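Local structure of nucleoside diphosphate kinase family protein (Babesia bovis, 3JS9) at residues E28-F33 with F79-E84. The protein probably acts as a magnesium-dependent nucleoside diphosphate kinase, passing the terminal phosphate of a nucleoside triphosphate to a nucleoside diphosphate. Numbering follows the deposited sequence.
Sequences EILKRF and FCMIWE
Phe33 lies over the indole of Trp83, and two measurements define the overlap. Phe33 CB sits over the face of the Trp83 six-membered ring, 3.6 Å from its centroid, a CH-pi contact; the phenyl ring stacks on the five-membered ring, centroids 4.8 Å apart and planes inclined by 29°. The same indole meets Leu30 at its rim, where Leu30 CD2 approaches Trp83 CZ2 in the ring plane at 3.8 Å. With Leu30 CG anti to the backbone N (chi1 -157°), the branch point comes beside Met81 SD on the strand side, and the fork spans two aromatics: CD2 at the indole, Leu30 CD1 at Phe79 CZ, 3.9 Å away. Met81 SD lies at the edges of both the Phe79 and the Trp83 rings, and accepts a weak, fairly straight hydrogen bond from Trp83 NE1 (3.4 Å). The bend at chi3 (-85°) turns Met81 CE toward Ile29 CG2, 4.2 Å away. No hydrogen bond joins helix and strand; the interface is apolar and buried. The axes of segments 28-33 and 79-84 run nearly parallel, 10.9 Å apart. These segments belong to helix 26-36 and strand 78-85, packed on one face of the antiparallel sheet of the ferredoxin-like NDK fold. Strands 10-16 and 39-46 flank that strand, Ile109 of helix 109-113 touches Ile29, and Phe79 packs on Phe79, and Leu30 on Ile26, of the second subunit.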
loop_
_atom_site.group_PDB
_atom_site.type_symbol
_atom_site.label_atom_id
_atom_site.label_comp_id
_atom_site.label_asym_id
_atom_site.label_seq_id
_atom_site.Cartn_x
_atom_site.Cartn_y
_atom_site.Cartn_z
ATOM N N GLU A 28 -3.639 6.889 -7.714
ATOM C CA GLU A 28 -3.908 5.474 -7.606
ATOM C C GLU A 28 -4.107 4.825 -8.975
ATOM O O GLU A 28 -3.577 3.756 -9.239
ATOM C CB GLU A 28 -5.153 5.283 -6.743
ATOM C CG GLU A 28 -5.630 3.856 -6.539
ATOM C CD GLU A 28 -4.619 2.958 -5.822
ATOM O OE1 GLU A 28 -3.856 3.447 -4.984
ATOM O OE2 GLU A 28 -4.577 1.748 -6.103
ATOM N N ILE A 29 -4.872 5.476 -9.845
ATOM C CA ILE A 29 -5.213 4.909 -11.132
ATOM C C ILE A 29 -3.972 4.919 -12.022
ATOM O O ILE A 29 -3.618 3.872 -12.625
ATOM C CB ILE A 29 -6.423 5.663 -11.790
ATOM C CG1 ILE A 29 -7.762 5.342 -11.053
ATOM C CG2 ILE A 29 -6.518 5.377 -13.287
ATOM C CD1 ILE A 29 -8.894 6.445 -11.246
ATOM N N LEU A 30 -3.291 6.070 -12.092
ATOM C CA LEU A 30 -2.057 6.168 -12.865
ATOM C C LEU A 30 -1.089 5.047 -12.436
ATOM O O LEU A 30 -0.577 4.288 -13.254
ATOM C CB LEU A 30 -1.429 7.559 -12.696
ATOM C CG LEU A 30 -0.467 8.078 -13.797
ATOM C CD1 LEU A 30 -0.230 9.552 -13.619
ATOM C CD2 LEU A 30 0.900 7.340 -13.926
ATOM N N LYS A 31 -0.883 4.934 -11.126
ATOM C CA LYS A 31 0.046 3.978 -10.543
ATOM C C LYS A 31 -0.321 2.532 -10.934
ATOM O O LYS A 31 0.564 1.710 -11.226
ATOM C CB LYS A 31 0.052 4.198 -9.040
ATOM C CG LYS A 31 0.951 3.262 -8.203
ATOM C CD LYS A 31 0.991 3.816 -6.749
ATOM C CE LYS A 31 1.282 2.718 -5.679
ATOM N NZ LYS A 31 2.717 2.286 -5.736
ATOM N N ARG A 32 -1.618 2.221 -10.990
ATOM C CA ARG A 32 -2.019 0.863 -11.379
ATOM C C ARG A 32 -1.648 0.602 -12.809
ATOM O O ARG A 32 -1.173 -0.492 -13.121
ATOM C CB ARG A 32 -3.518 0.613 -11.178
ATOM C CG ARG A 32 -3.915 0.360 -9.729
ATOM C CD ARG A 32 -5.391 0.467 -9.566
ATOM N NE ARG A 32 -5.768 0.355 -8.170
ATOM C CZ ARG A 32 -6.588 -0.577 -7.677
ATOM N NH1 ARG A 32 -6.862 -0.557 -6.384
ATOM N NH2 ARG A 32 -7.178 -1.472 -8.477
ATOM N N PHE A 33 -1.818 1.585 -13.689
ATOM C CA PHE A 33 -1.362 1.406 -15.069
ATOM C C PHE A 33 0.168 1.303 -15.198
ATOM O O PHE A 33 0.683 0.476 -15.971
ATOM C CB PHE A 33 -1.959 2.472 -15.991
ATOM C CG PHE A 33 -3.335 2.099 -16.504
ATOM C CD1 PHE A 33 -3.479 1.403 -17.696
ATOM C CD2 PHE A 33 -4.475 2.364 -15.741
ATOM C CE1 PHE A 33 -4.724 1.035 -18.142
ATOM C CE2 PHE A 33 -5.736 1.997 -16.178
ATOM C CZ PHE A 33 -5.862 1.328 -17.364
ATOM N N PHE A 79 -8.736 13.656 -15.879
ATOM C CA PHE A 79 -7.316 13.412 -16.095
ATOM C C PHE A 79 -7.137 12.434 -17.231
ATOM O O PHE A 79 -7.627 11.307 -17.154
ATOM C CB PHE A 79 -6.636 12.956 -14.808
ATOM C CG PHE A 79 -5.140 12.774 -14.932
ATOM C CD1 PHE A 79 -4.607 11.553 -15.301
ATOM C CD2 PHE A 79 -4.269 13.821 -14.638
ATOM C CE1 PHE A 79 -3.235 11.390 -15.409
ATOM C CE2 PHE A 79 -2.886 13.658 -14.746
ATOM C CZ PHE A 79 -2.372 12.464 -15.135
ATOM N N CYS A 80 -6.440 12.876 -18.284
ATOM C CA CYS A 80 -6.322 12.156 -19.556
ATOM C C CYS A 80 -4.996 11.465 -19.666
ATOM O O CYS A 80 -3.974 12.060 -19.319
ATOM C CB CYS A 80 -6.407 13.127 -20.736
ATOM S SG CYS A 80 -7.779 14.322 -20.700
ATOM N N MET A 81 -4.998 10.237 -20.205
ATOM C CA MET A 81 -3.776 9.441 -20.413
ATOM C C MET A 81 -3.876 8.631 -21.678
ATOM O O MET A 81 -4.983 8.276 -22.092
ATOM C CB MET A 81 -3.538 8.454 -19.257
ATOM C CG MET A 81 -3.254 9.129 -17.913
ATOM S SD MET A 81 -3.490 7.932 -16.599
ATOM C CE MET A 81 -5.288 8.017 -16.289
ATOM N N ILE A 82 -2.727 8.350 -22.295
ATOM C CA ILE A 82 -2.627 7.295 -23.312
ATOM C C ILE A 82 -1.538 6.339 -22.836
ATOM O O ILE A 82 -0.482 6.782 -22.412
ATOM C CB ILE A 82 -2.218 7.823 -24.693
ATOM C CG1 ILE A 82 -3.314 8.692 -25.281
ATOM C CG2 ILE A 82 -1.831 6.659 -25.662
ATOM C CD1 ILE A 82 -2.901 9.325 -26.656
ATOM N N TRP A 83 -1.817 5.044 -22.920
ATOM C CA TRP A 83 -0.909 3.994 -22.506
ATOM C C TRP A 83 -0.661 3.038 -23.664
ATOM O O TRP A 83 -1.581 2.722 -24.417
ATOM C CB TRP A 83 -1.500 3.236 -21.318
ATOM C CG TRP A 83 -1.500 4.017 -20.062
ATOM C CD1 TRP A 83 -2.500 4.834 -19.596
ATOM C CD2 TRP A 83 -0.442 4.087 -19.103
ATOM N NE1 TRP A 83 -2.127 5.393 -18.400
ATOM C CE2 TRP A 83 -0.860 4.967 -18.083
ATOM C CE3 TRP A 83 0.829 3.499 -19.014
ATOM C CZ2 TRP A 83 -0.063 5.261 -16.973
ATOM C CZ3 TRP A 83 1.626 3.796 -17.909
ATOM C CH2 TRP A 83 1.171 4.667 -16.897
ATOM N N GLU A 84 0.573 2.538 -23.754
ATOM C CA GLU A 84 1.013 1.749 -24.881
ATOM C C GLU A 84 1.457 0.356 -24.466
ATOM O O GLU A 84 2.079 0.194 -23.414
ATOM C CB GLU A 84 2.162 2.481 -25.592
ATOM C CG GLU A 84 2.804 1.721 -26.734
ATOM C CD GLU A 84 3.815 2.552 -27.477
ATOM O OE1 GLU A 84 5.035 2.362 -27.264
ATOM O OE2 GLU A 84 3.387 3.406 -28.287
#